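PDB 6U9J: heme utilization carrier protein from Escherichia coli O157:H7, which probably binds and carries heme in the cytosol, and may take part in handling heme or its products during anaerobic heme degradation. Local coordinates for residues 26-29 against 30-33; 16-19 against 20-24; 109-112 against 113-116; 46-49 against 50-54; 60-64 against 65-69. One frame throughout, in Å; residues are numbered along the deposited sequence. Where two conformers were deposited one is given.

Interaction 1: 26-29 against 30-33; sequences LLEV and VRNL
Two i to i+4 backbone bonds, V30 N to L26 O and R31 N to L27 O, both 2.9 Å long, tie the halves of the short alpha helix 26-31 together, and beyond R31 the pattern changes. The next amide is already slipping out of it: N32 N keeps a weak bond to E28 O and makes a shorter one, 3.0 Å, to V29 O, which it meets from well above the carbonyl plane. What E28 O loses from the backbone it regains from a side chain, since the amide nitrogen N32 ND2 folds back onto it at 2.7 Å. That return depends on CG of N32 sitting beside its own backbone N (chi1 -73°). The carboxylate of E28 stands near the same amide group, their planes turned 52° apart, with OE1 and ND2 too distant to bond.

Alongside, the extended chain of R31 runs back over L27, and L27 CD1 lies over one face of the guanidinium. E28 OE2 is 4.6 Å from R31 NE, opposite charges that probably attract weakly without forming a salt bridge. L26, V29 and V30, with L27, pack inward, between them meeting strands 103-111 and 114-122 and helices 3-7 and 15-22. On this side L26 CD1 comes to 4.3 Å from V30 CG2.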
loop_
_atom_site.group_PDB
_atom_site.type_symbol
_atom_site.label_atom_id
_atom_site.label_comp_id
_atom_site.label_asym_id
_atom_site.label_seq_id
_atom_site.Cartn_x
_atom_site.Cartn_y
_atom_site.Cartn_z
ATOM N N LEU A 26 10.279 -6.329 -14.946
ATOM C CA LEU A 26 9.704 -7.486 -14.266
ATOM C C LEU A 26 8.776 -8.269 -15.187
ATOM O O LEU A 26 8.733 -9.505 -15.127
ATOM C CB LEU A 26 8.965 -7.047 -13.005
ATOM C CG LEU A 26 8.276 -8.130 -12.182
ATOM C CD1 LEU A 26 9.310 -9.096 -11.599
ATOM C CD2 LEU A 26 7.454 -7.492 -11.068
ATOM N N LEU A 27 8.016 -7.577 -16.040
ATOM C CA LEU A 27 7.142 -8.301 -16.963
ATOM C C LEU A 27 7.938 -9.219 -17.886
ATOM O O LEU A 27 7.549 -10.370 -18.112
ATOM C CB LEU A 27 6.296 -7.326 -17.785
ATOM C CG LEU A 27 5.365 -7.992 -18.806
ATOM C CD1 LEU A 27 4.429 -9.000 -18.135
ATOM C CD2 LEU A 27 4.568 -6.938 -19.553
ATOM N N GLU A 28 9.046 -8.728 -18.442
ATOM C CA GLU A 28 9.829 -9.580 -19.331
ATOM C C GLU A 28 10.391 -10.791 -18.592
ATOM O O GLU A 28 10.436 -11.889 -19.151
ATOM C CB GLU A 28 10.951 -8.782 -19.994
ATOM C CG GLU A 28 11.535 -9.489 -21.211
ATOM C CD GLU A 28 10.533 -9.605 -22.351
ATOM O OE1 GLU A 28 10.555 -10.633 -23.066
ATOM O OE2 GLU A 28 9.718 -8.673 -22.527
ATOM N N VAL A 29 10.796 -10.619 -17.332
ATOM C CA VAL A 29 11.223 -11.767 -16.530
ATOM C C VAL A 29 10.070 -12.748 -16.354
ATOM O O VAL A 29 10.223 -13.959 -16.540
ATOM C CB VAL A 29 11.766 -11.301 -15.172
ATOM C CG1 VAL A 29 12.017 -12.503 -14.244
ATOM C CG2 VAL A 29 13.025 -10.476 -15.363
ATOM N N VAL A 30 8.893 -12.233 -15.994
ATOM C CA VAL A 30 7.764 -13.116 -15.728
ATOM C C VAL A 30 7.386 -13.906 -16.976
ATOM O O VAL A 30 7.016 -15.082 -16.890
ATOM C CB VAL A 30 6.580 -12.299 -15.176
ATOM C CG1 VAL A 30 5.296 -13.094 -15.277
ATOM C CG2 VAL A 30 6.863 -11.925 -13.719
ATOM N N ARG A 31 7.454 -13.271 -18.150
ATOM C CA ARG A 31 7.125 -13.961 -19.394
ATOM C C ARG A 31 8.025 -15.160 -19.630
ATOM O O ARG A 31 7.595 -16.150 -20.230
ATOM C CB ARG A 31 7.252 -13.006 -20.577
ATOM C CG ARG A 31 6.180 -11.955 -20.662
ATOM C CD ARG A 31 6.305 -11.230 -21.988
ATOM N NE ARG A 31 5.387 -10.106 -22.092
ATOM C CZ ARG A 31 4.117 -10.212 -22.468
ATOM N NH1 ARG A 31 3.364 -9.125 -22.540
ATOM N NH2 ARG A 31 3.603 -11.399 -22.770
ATOM N N ASN A 32 9.269 -15.088 -19.171
ATOM C CA ASN A 32 10.262 -16.120 -19.424
ATOM C C ASN A 32 10.340 -17.159 -18.316
ATOM O O ASN A 32 11.188 -18.055 -18.379
ATOM C CB ASN A 32 11.624 -15.470 -19.650
ATOM C CG ASN A 32 11.711 -14.785 -20.992
ATOM O OD1 ASN A 32 11.871 -15.441 -22.022
ATOM N ND2 ASN A 32 11.593 -13.465 -20.994
ATOM N N LEU A 33 9.465 -17.072 -17.319
ATOM C CA LEU A 33 9.392 -18.092 -16.287
ATOM C C LEU A 33 8.889 -19.412 -16.870
ATOM O O LEU A 33 8.170 -19.428 -17.872
ATOM C CB LEU A 33 8.454 -17.643 -15.165
ATOM C CG LEU A 33 8.982 -16.572 -14.210
ATOM C CD1 LEU A 33 7.875 -16.103 -13.278
ATOM C CD2 LEU A 33 10.170 -17.106 -13.421
#

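Interaction 2: 16-19 against 20-24; sequences EVVA and EQYNT
V17 and E20 meet on the outer face of helix 15-22, whose C-terminal end closes in a Schellman motif at N23. E20 lays its chain back along the helix: CG lies beside the backbone N (chi1 -77°) and the rest is extended, which carries OE1 slantwise over V17 to within 3.6 Å of V17 CG2. The aliphatic part of E20 rests on the carbonyl of E16, the same oxygen that takes the E20 amide at 2.6 Å in a nearly straight bond.

Q21 sets its CB against V17 O, the acceptor for its own amide.

On the side facing the protein, V18 reaches along the helix to the Y22 ring, CG1 to CD1 4.3 Å, while V18 O lies at the ring edge, near its plane. V18 also packs on L3 and F6 of helix 3-7. The far end of Y22 is anchored by a hydrogen bond from its hydroxyl group to the backbone oxygen of V1. E16 turns its carboxylate away from the following turn to form a salt bridge with K131.

N23 has positive phi, reversing the chain so that T24 folds back beside A19. The methyl group of A19 comes against T24 O, and V29 of the next helix packs on both residues. Two bonds close the motif. The shorter loop is N23 N to E20 O, 3.1 Å; the wider one runs from T24 N to A19 O, 3.1 Å long with an angle of 165° at the hydrogen.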
loop_
_atom_site.group_PDB
_atom_site.type_symbol
_atom_site.label_atom_id
_atom_site.label_comp_id
_atom_site.label_asym_id
_atom_site.label_seq_id
_atom_site.Cartn_x
_atom_site.Cartn_y
_atom_site.Cartn_z
ATOM N N GLU A 16 12.270 -9.384 -8.987
ATOM C CA GLU A 16 12.762 -8.041 -9.282
ATOM C C GLU A 16 14.283 -8.011 -9.319
ATOM O O GLU A 16 14.876 -7.307 -10.147
ATOM C CB GLU A 16 12.232 -7.046 -8.250
ATOM C CG GLU A 16 10.747 -6.741 -8.388
ATOM C CD GLU A 16 9.871 -7.743 -7.647
ATOM O OE1 GLU A 16 8.649 -7.504 -7.545
ATOM O OE2 GLU A 16 10.400 -8.768 -7.158
ATOM N N VAL A 17 14.930 -8.777 -8.435
ATOM C CA VAL A 17 16.386 -8.867 -8.462
ATOM C C VAL A 17 16.855 -9.431 -9.799
ATOM O O VAL A 17 17.864 -8.985 -10.358
ATOM C CB VAL A 17 16.886 -9.705 -7.270
ATOM C CG1 VAL A 17 18.321 -10.156 -7.484
ATOM C CG2 VAL A 17 16.762 -8.910 -5.970
ATOM N N VAL A 18 16.110 -10.391 -10.355
ATOM C CA VAL A 18 16.443 -10.918 -11.679
ATOM C C VAL A 18 16.323 -9.827 -12.732
ATOM O O VAL A 18 17.180 -9.689 -13.611
ATOM C CB VAL A 18 15.554 -12.124 -12.027
ATOM C CG1 VAL A 18 15.809 -12.556 -13.461
ATOM C CG2 VAL A 18 15.799 -13.269 -11.063
ATOM N N ALA A 19 15.232 -9.057 -12.687
ATOM C CA ALA A 19 15.100 -7.942 -13.618
ATOM C C ALA A 19 16.179 -6.896 -13.367
ATOM O O ALA A 19 16.761 -6.361 -14.317
ATOM C CB ALA A 19 13.706 -7.319 -13.517
ATOM N N GLU A 20 16.459 -6.597 -12.095
ATOM C CA GLU A 20 17.594 -5.741 -11.756
ATOM C C GLU A 20 18.884 -6.303 -12.336
ATOM O O GLU A 20 19.621 -5.611 -13.049
ATOM C CB GLU A 20 17.717 -5.600 -10.238
ATOM C CG GLU A 20 16.727 -4.651 -9.597
ATOM C CD GLU A 20 16.781 -4.708 -8.081
ATOM O OE1 GLU A 20 17.329 -5.695 -7.542
ATOM O OE2 GLU A 20 16.278 -3.769 -7.426
ATOM N N GLN A 21 19.164 -7.576 -12.051
ATOM C CA GLN A 21 20.405 -8.188 -12.511
ATOM C C GLN A 21 20.487 -8.224 -14.034
ATOM O O GLN A 21 21.587 -8.192 -14.599
ATOM C CB GLN A 21 20.532 -9.592 -11.911
ATOM C CG GLN A 21 21.291 -10.607 -12.743
ATOM C CD GLN A 21 21.268 -11.982 -12.117
ATOM O OE1 GLN A 21 20.322 -12.331 -11.406
ATOM N NE2 GLN A 21 22.305 -12.776 -12.375
ATOM N N TYR A 22 19.345 -8.246 -14.717
ATOM C CA TYR A 22 19.308 -8.331 -16.171
ATOM C C TYR A 22 18.977 -7.006 -16.840
ATOM O O TYR A 22 18.870 -6.960 -18.072
ATOM C CB TYR A 22 18.295 -9.391 -16.611
ATOM C CG TYR A 22 18.917 -10.719 -16.968
ATOM C CD1 TYR A 22 19.194 -11.662 -15.988
ATOM C CD2 TYR A 22 19.232 -11.028 -18.283
ATOM C CE1 TYR A 22 19.768 -12.880 -16.311
ATOM C CE2 TYR A 22 19.805 -12.242 -18.618
ATOM C CZ TYR A 22 20.071 -13.164 -17.628
ATOM O OH TYR A 22 20.641 -14.371 -17.954
ATOM N N ASN A 23 18.809 -5.933 -16.064
ATOM C CA ASN A 23 18.527 -4.604 -16.610
ATOM C C ASN A 23 17.351 -4.639 -17.590
ATOM O O ASN A 23 17.409 -4.095 -18.695
ATOM C CB ASN A 23 19.779 -4.013 -17.265
ATOM C CG ASN A 23 20.932 -3.853 -16.289
ATOM O OD1 ASN A 23 20.934 -2.941 -15.462
ATOM N ND2 ASN A 23 21.926 -4.733 -16.389
ATOM N N THR A 24 16.272 -5.299 -17.174
ATOM C CA THR A 24 15.050 -5.373 -17.965
ATOM C C THR A 24 13.864 -5.182 -17.016
ATOM O O THR A 24 14.034 -4.829 -15.843
ATOM C CB THR A 24 14.998 -6.690 -18.755
ATOM O OG1 THR A 24 13.955 -6.626 -19.739
ATOM C CG2 THR A 24 14.767 -7.880 -17.830
#

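Interaction 3: 109-112 against 113-116; sequences RKFM and GMDT
F111 and M114 face each other across the tip of a beta hairpin, strands 103-111 and 114-122 joined by a type I' turn whose inner residues are M112 and G113. Both take positive phi, as that turn demands, and F111 and M114 form a hydrogen-bonded pair: F111 N gives to M114 O at 2.8 Å, whereas M114 N meets F111 O from above the carbonyl plane.

The closer-packed face carries R109, F111, M114 and T116. T116 N reaches R109 O at 2.9 Å. The T116 side chain has two conformers; in one of them it lies beside R109, and its CG2 packs on F111 CB at 3.8 Å. The guanidinium of R109 forms a salt bridge with E10, and R136 covers M114 and T116. M114 CE approaches the F111 ring at its edge, whereas M112 CG sits over the centre of one ring face.

The other face, bearing K110 and D115, is exposed to solvent. These two form a non-hydrogen-bonded pair: no backbone hydrogen bond joins them directly, and their side chains meet in a salt bridge instead. K110 bends at its last torsion (chi4 -84°), bringing the ammonium back over the carboxylate. K110 NZ stands 3.0 Å from D115 OD1, which it meets from above the carboxylate plane, 47° out of it.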
loop_
_atom_site.group_PDB
_atom_site.type_symbol
_atom_site.label_atom_id
_atom_site.label_comp_id
_atom_site.label_asym_id
_atom_site.label_seq_id
_atom_site.Cartn_x
_atom_site.Cartn_y
_atom_site.Cartn_z
ATOM N N ARG A 109 5.869 -20.571 -8.556
ATOM C CA ARG A 109 7.302 -20.847 -8.480
ATOM C C ARG A 109 7.667 -21.174 -7.044
ATOM O O ARG A 109 6.852 -21.075 -6.127
ATOM C CB ARG A 109 8.119 -19.653 -8.987
ATOM C CG ARG A 109 7.888 -18.385 -8.178
ATOM C CD ARG A 109 8.718 -17.223 -8.708
ATOM N NE ARG A 109 10.148 -17.498 -8.573
ATOM C CZ ARG A 109 10.985 -16.832 -7.778
ATOM N NH1 ARG A 109 12.266 -17.180 -7.734
ATOM N NH2 ARG A 109 10.555 -15.815 -7.042
ATOM N N LYS A 110 8.912 -21.599 -6.849
ATOM C CA LYS A 110 9.431 -21.706 -5.498
ATOM C C LYS A 110 10.186 -20.438 -5.126
ATOM O O LYS A 110 10.948 -19.895 -5.933
ATOM C CB LYS A 110 10.340 -22.925 -5.350
ATOM C CG LYS A 110 9.559 -24.217 -5.168
ATOM C CD LYS A 110 10.446 -25.357 -4.751
ATOM C CE LYS A 110 9.646 -26.641 -4.694
ATOM N NZ LYS A 110 8.940 -26.800 -3.396
ATOM N N PHE A 111 9.926 -19.945 -3.915
ATOM C CA PHE A 111 10.628 -18.796 -3.354
ATOM C C PHE A 111 11.314 -19.279 -2.086
ATOM O O PHE A 111 10.645 -19.559 -1.086
ATOM C CB PHE A 111 9.673 -17.638 -3.060
ATOM C CG PHE A 111 10.348 -16.449 -2.451
ATOM C CD1 PHE A 111 11.381 -15.808 -3.119
ATOM C CD2 PHE A 111 9.958 -15.974 -1.211
ATOM C CE1 PHE A 111 12.011 -14.714 -2.559
ATOM C CE2 PHE A 111 10.588 -14.880 -0.644
ATOM C CZ PHE A 111 11.616 -14.251 -1.319
ATOM N N MET A 112 12.639 -19.397 -2.143
ATOM C CA MET A 112 13.412 -19.937 -1.025
ATOM C C MET A 112 12.827 -21.266 -0.549
ATOM O O MET A 112 12.653 -21.504 0.649
ATOM C CB MET A 112 13.476 -18.928 0.117
ATOM C CG MET A 112 13.786 -17.516 -0.354
ATOM S SD MET A 112 14.450 -16.491 0.964
ATOM C CE MET A 112 13.041 -16.421 2.058
ATOM N N GLY A 113 12.500 -22.136 -1.499
ATOM C CA GLY A 113 12.016 -23.470 -1.196
ATOM C C GLY A 113 10.537 -23.559 -0.891
ATOM O O GLY A 113 10.024 -24.671 -0.708
ATOM N N MET A 114 9.828 -22.431 -0.880
ATOM C CA MET A 114 8.411 -22.380 -0.564
ATOM C C MET A 114 7.622 -22.349 -1.873
ATOM O O MET A 114 7.868 -21.485 -2.718
ATOM C CB MET A 114 8.128 -21.132 0.266
ATOM C CG MET A 114 7.001 -21.212 1.244
ATOM S SD MET A 114 7.344 -19.965 2.497
ATOM C CE MET A 114 7.621 -18.532 1.455
ATOM N N ASP A 115 6.684 -23.285 -2.046
ATOM C CA ASP A 115 5.722 -23.150 -3.139
ATOM C C ASP A 115 4.953 -21.844 -2.968
ATOM O O ASP A 115 4.494 -21.527 -1.868
ATOM C CB ASP A 115 4.728 -24.317 -3.153
ATOM C CG ASP A 115 5.233 -25.547 -3.909
ATOM O OD1 ASP A 115 6.390 -25.555 -4.378
ATOM O OD2 ASP A 115 4.436 -26.507 -4.025
ATOM N N THR A 116 4.808 -21.088 -4.058
ATOM C CA THR A 116 4.058 -19.833 -4.052
ATOM C C THR A 116 3.181 -19.758 -5.286
ATOM O O THR A 116 3.508 -20.313 -6.335
ATOM C CB THR A 116 4.947 -18.582 -4.062
ATOM O OG1 THR A 116 5.581 -18.463 -5.341
ATOM C CG2 THR A 116 5.985 -18.600 -2.934
#

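Interaction 4: 46-49 against 50-54; sequences TVWD and TVCEW
This is an i to i+4 contact at the C-terminal end of helix 44-51, where W48 and C52 form a sulfur-aromatic pair and T50 bonds back to the main chain at T46. The sulfur approaches the indole obliquely, with C52 SG 3.6 Å from W48 CD1 and 4.3 Å from the centre of the five-membered ring. CG of W48 is anti to its backbone N (chi1 -167°) and SG of C52 lies beside its own (chi1 -76°), a combination that brings the two together along one side of the helix.

T46 O is gripped twice. T50 N reaches it at 3.2 Å and T50 OG1 at 2.7 Å, from opposite faces of the carbonyl plane, so the hydroxyl proton is spent on the helix itself. V51 N and C52 N make the next two bonds, to V47 O and W48 O, and V47 CG1 meets V51 CG2 at 4.4 Å. A type I beta turn runs from V51 to W54, and the W54 ring lays one face against the backbone of T50 and V51.

W48 is fixed by a hydrogen bond from NE1 to P75 O and by an edge-to-face contact with F84. V47 and V51 pack on I119 of strand 114-122, W48 on F121 of the same strand, and W54 reaches helix 144-157 at A149, F150 and L153.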
loop_
_atom_site.group_PDB
_atom_site.type_symbol
_atom_site.label_atom_id
_atom_site.label_comp_id
_atom_site.label_asym_id
_atom_site.label_seq_id
_atom_site.Cartn_x
_atom_site.Cartn_y
_atom_site.Cartn_z
ATOM N N THR A 46 -12.418 -9.863 -14.740
ATOM C CA THR A 46 -12.525 -11.315 -14.625
ATOM C C THR A 46 -11.621 -11.847 -13.516
ATOM O O THR A 46 -12.048 -12.666 -12.693
ATOM C CB THR A 46 -12.175 -11.967 -15.966
ATOM O OG1 THR A 46 -13.160 -11.603 -16.944
ATOM C CG2 THR A 46 -12.128 -13.480 -15.846
ATOM N N VAL A 47 -10.380 -11.366 -13.463
ATOM C CA VAL A 47 -9.436 -11.839 -12.452
ATOM C C VAL A 47 -9.866 -11.364 -11.071
ATOM O O VAL A 47 -9.955 -12.150 -10.118
ATOM C CB VAL A 47 -8.011 -11.363 -12.783
ATOM C CG1 VAL A 47 -7.061 -11.649 -11.615
ATOM C CG2 VAL A 47 -7.519 -12.012 -14.083
ATOM N N TRP A 48 -10.157 -10.066 -10.947
ATOM C CA TRP A 48 -10.498 -9.519 -9.641
ATOM C C TRP A 48 -11.730 -10.210 -9.069
ATOM O O TRP A 48 -11.712 -10.694 -7.929
ATOM C CB TRP A 48 -10.726 -8.001 -9.743
ATOM C CG TRP A 48 -10.765 -7.367 -8.381
ATOM C CD1 TRP A 48 -11.837 -7.276 -7.545
ATOM C CD2 TRP A 48 -9.651 -6.820 -7.677
ATOM N NE1 TRP A 48 -11.458 -6.683 -6.354
ATOM C CE2 TRP A 48 -10.128 -6.371 -6.424
ATOM C CE3 TRP A 48 -8.300 -6.649 -7.990
ATOM C CZ2 TRP A 48 -9.285 -5.778 -5.475
ATOM C CZ3 TRP A 48 -7.470 -6.051 -7.055
ATOM C CH2 TRP A 48 -7.965 -5.624 -5.815
ATOM N N ASP A 49 -12.814 -10.275 -9.853
ATOM C CA ASP A 49 -14.059 -10.862 -9.365
ATOM C C ASP A 49 -13.900 -12.342 -9.016
ATOM O O ASP A 49 -14.593 -12.848 -8.122
ATOM C CB ASP A 49 -15.160 -10.672 -10.406
ATOM C CG ASP A 49 -15.605 -9.215 -10.540
ATOM O OD1 ASP A 49 -15.181 -8.368 -9.725
ATOM O OD2 ASP A 49 -16.351 -8.925 -11.490
ATOM N N THR A 50 -12.993 -13.047 -9.701
ATOM C CA THR A 50 -12.749 -14.454 -9.393
ATOM C C THR A 50 -12.047 -14.612 -8.047
ATOM O O THR A 50 -12.469 -15.418 -7.215
ATOM C CB THR A 50 -11.936 -15.096 -10.518
ATOM O OG1 THR A 50 -12.716 -15.099 -11.716
ATOM C CG2 THR A 50 -11.571 -16.545 -10.181
ATOM N N VAL A 51 -11.010 -13.807 -7.797
ATOM C CA VAL A 51 -10.252 -13.912 -6.545
ATOM C C VAL A 51 -11.122 -13.550 -5.351
ATOM O O VAL A 51 -10.918 -14.053 -4.237
ATOM C CB VAL A 51 -8.987 -13.031 -6.628
ATOM C CG1 VAL A 51 -8.178 -13.048 -5.311
ATOM C CG2 VAL A 51 -8.115 -13.480 -7.786
ATOM N N CYS A 52 -12.112 -12.674 -5.560
ATOM C CA CYS A 52 -13.030 -12.294 -4.492
ATOM C C CYS A 52 -13.784 -13.484 -3.912
ATOM O O CYS A 52 -14.374 -13.366 -2.832
ATOM C CB CYS A 52 -14.046 -11.272 -5.011
ATOM S SG CYS A 52 -13.379 -9.597 -5.214
ATOM N N GLU A 53 -13.784 -14.628 -4.598
ATOM C CA GLU A 53 -14.503 -15.796 -4.121
ATOM C C GLU A 53 -13.616 -16.809 -3.410
ATOM O O GLU A 53 -14.132 -17.809 -2.905
ATOM C CB GLU A 53 -15.207 -16.479 -5.294
ATOM C CG GLU A 53 -16.142 -15.539 -6.022
ATOM C CD GLU A 53 -16.925 -16.227 -7.113
ATOM O OE1 GLU A 53 -18.177 -16.145 -7.090
ATOM O OE2 GLU A 53 -16.289 -16.843 -7.990
ATOM N N TRP A 54 -12.306 -16.562 -3.336
ATOM C CA TRP A 54 -11.348 -17.592 -2.941
ATOM C C TRP A 54 -11.118 -17.692 -1.440
ATOM O O TRP A 54 -10.405 -18.611 -1.008
ATOM C CB TRP A 54 -10.006 -17.330 -3.618
ATOM C CG TRP A 54 -9.971 -17.604 -5.081
ATOM C CD1 TRP A 54 -10.984 -18.095 -5.859
ATOM C CD2 TRP A 54 -8.846 -17.419 -5.948
ATOM N NE1 TRP A 54 -10.557 -18.215 -7.161
ATOM C CE2 TRP A 54 -9.248 -17.807 -7.243
ATOM C CE3 TRP A 54 -7.533 -16.962 -5.753
ATOM C CZ2 TRP A 54 -8.384 -17.755 -8.341
ATOM C CZ3 TRP A 54 -6.678 -16.899 -6.846
ATOM C CH2 TRP A 54 -7.111 -17.295 -8.127
#

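Interaction 5: 60-64 against 65-69; sequences LVHTA and DVILE
The CH-pi contact comes first: I67 CD1 sits over the centre of the H62 imidazole, 3.4 Å from the ring centroid and only 7° off the ring normal. I67 CG1 follows it over the same face, 3.3 Å from H62 CD2. H62 reaches this position because CG is anti to its backbone N (chi1 -164°), swinging the imidazole across toward the neighbouring strand.

Apolar contacts continue along that face. The other branch of I67, CG2, packs at 3.8 Å on L60 CD1, so its two arms engage H62 and L60 separately. On the reverse face, V61 CG1 lies near L68 CB.

The backbone bonds are those of an antiparallel beta hairpin made by strands 56-62 and 66-71. V61 and L68 form the hydrogen-bonded pair, with V61 N to L68 O 3.1 Å and L68 N to V61 O 3.2 Å. L60 with E69 and H62 with I67 are the non-hydrogen-bonded pairs beside it. T63 N then bonds to V66 O at 2.9 Å, closing the ladder next to the turn.

Side-chain hydrogen bonds hold the turn itself. T63 OG1, placed between its backbone N and carbonyl carbon (chi1 78°), accepts from D65 N, which makes an ST turn, and from V66 N as well.

Across the dimer interface, V66, I67 and E69 pair with a strand of the second subunit, extending the sheet. A64 O bonds to K97 of the second subunit, and D65 OD1 accepts from N100 ND2 of that same subunit.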
loop_
_atom_site.group_PDB
_atom_site.type_symbol
_atom_site.label_atom_id
_atom_site.label_comp_id
_atom_site.label_asym_id
_atom_site.label_seq_id
_atom_site.Cartn_x
_atom_site.Cartn_y
_atom_site.Cartn_z
ATOM N N LEU A 60 -0.723 -7.197 -1.588
ATOM C CA LEU A 60 0.521 -6.521 -1.256
ATOM C C LEU A 60 0.736 -5.322 -2.170
ATOM O O LEU A 60 0.533 -5.410 -3.384
ATOM C CB LEU A 60 1.702 -7.513 -1.370
ATOM C CG LEU A 60 3.128 -7.063 -1.058
ATOM C CD1 LEU A 60 3.922 -8.206 -0.431
ATOM C CD2 LEU A 60 3.816 -6.546 -2.314
ATOM N N VAL A 61 1.156 -4.199 -1.590
ATOM C CA VAL A 61 1.651 -3.069 -2.363
ATOM C C VAL A 61 3.054 -2.737 -1.872
ATOM O O VAL A 61 3.330 -2.792 -0.670
ATOM C CB VAL A 61 0.709 -1.852 -2.269
ATOM C CG1 VAL A 61 0.624 -1.338 -0.841
ATOM C CG2 VAL A 61 1.161 -0.763 -3.237
ATOM N N HIS A 62 3.937 -2.405 -2.812
ATOM C CA HIS A 62 5.375 -2.273 -2.588
ATOM C C HIS A 62 5.808 -0.902 -3.089
ATOM O O HIS A 62 5.718 -0.625 -4.290
ATOM C CB HIS A 62 6.117 -3.391 -3.327
ATOM C CG HIS A 62 7.532 -3.613 -2.887
ATOM N ND1 HIS A 62 8.260 -4.714 -3.284
ATOM C CD2 HIS A 62 8.363 -2.872 -2.116
ATOM C CE1 HIS A 62 9.471 -4.653 -2.761
ATOM N NE2 HIS A 62 9.561 -3.544 -2.049
ATOM N N THR A 63 6.249 -0.034 -2.182
ATOM C CA THR A 63 6.869 1.231 -2.553
ATOM C C THR A 63 8.344 1.186 -2.171
ATOM O O THR A 63 8.850 0.180 -1.663
ATOM C CB THR A 63 6.183 2.423 -1.881
ATOM O OG1 THR A 63 6.609 2.513 -0.514
ATOM C CG2 THR A 63 4.676 2.269 -1.922
ATOM N N ALA A 64 9.036 2.297 -2.426
ATOM C CA ALA A 64 10.458 2.360 -2.115
ATOM C C ALA A 64 10.707 2.140 -0.637
ATOM O O ALA A 64 11.728 1.557 -0.261
ATOM C CB ALA A 64 11.039 3.707 -2.551
ATOM N N ASP A 65 9.786 2.576 0.220
ATOM C CA ASP A 65 10.054 2.563 1.645
ATOM C C ASP A 65 9.077 1.762 2.483
ATOM O O ASP A 65 9.314 1.609 3.686
ATOM C CB ASP A 65 10.120 4.004 2.170
ATOM C CG ASP A 65 11.453 4.657 1.852
ATOM O OD1 ASP A 65 12.483 3.945 1.926
ATOM O OD2 ASP A 65 11.475 5.852 1.518
ATOM N N VAL A 66 7.996 1.240 1.908
ATOM C CA VAL A 66 6.955 0.548 2.660
ATOM C C VAL A 66 6.497 -0.663 1.857
ATOM O O VAL A 66 6.404 -0.598 0.625
ATOM C CB VAL A 66 5.761 1.490 2.955
ATOM C CG1 VAL A 66 4.563 0.725 3.519
ATOM C CG2 VAL A 66 6.170 2.618 3.898
ATOM N N ILE A 67 6.201 -1.751 2.554
ATOM C CA ILE A 67 5.403 -2.846 2.030
ATOM C C ILE A 67 4.260 -3.023 3.008
ATOM O O ILE A 67 4.487 -3.240 4.202
ATOM C CB ILE A 67 6.195 -4.153 1.893
ATOM C CG1 ILE A 67 7.304 -4.009 0.849
ATOM C CG2 ILE A 67 5.238 -5.283 1.527
ATOM C CD1 ILE A 67 7.819 -5.342 0.323
ATOM N N LEU A 68 3.038 -2.898 2.524
ATOM C CA LEU A 68 1.884 -3.210 3.338
ATOM C C LEU A 68 1.201 -4.421 2.735
ATOM O O LEU A 68 1.078 -4.527 1.509
ATOM C CB LEU A 68 0.905 -2.037 3.424
ATOM C CG LEU A 68 1.322 -0.881 4.339
ATOM C CD1 LEU A 68 0.111 -0.025 4.657
ATOM C CD2 LEU A 68 1.968 -1.378 5.616
ATOM N N GLU A 69 0.794 -5.341 3.587
ATOM C CA GLU A 69 0.096 -6.516 3.105
ATOM C C GLU A 69 -1.150 -6.713 3.932
ATOM O O GLU A 69 -1.149 -6.508 5.149
ATOM C CB GLU A 69 0.960 -7.775 3.138
ATOM C CG GLU A 69 1.800 -7.963 4.355
ATOM C CD GLU A 69 2.950 -8.930 4.091
ATOM O OE1 GLU A 69 4.070 -8.470 3.777
ATOM O OE2 GLU A 69 2.725 -10.157 4.173
#

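Interactions 1, 2, 4 and 5 are partly buried; interaction 3 is at the surface. Interactions 1 and 2 lie on consecutive helices that touch directly: V29 and L26 of the first pack on A19 and E16 of the second. Interaction 4, across the chain's centre from both, is also helical, but its chemistry is sulfur-aromatic and hydroxyl-to-carbonyl. Interactions 3 and 5 are hairpins of the same six-stranded antiparallel sheet, with centres about 20 Å apart. Interaction 3 is a tip with a charged pair on its exposed face; interaction 5 includes an outermost strand of the chain and is largely apolar on its H62, I67 and L60 face, its edge continued by a strand of the second subunit.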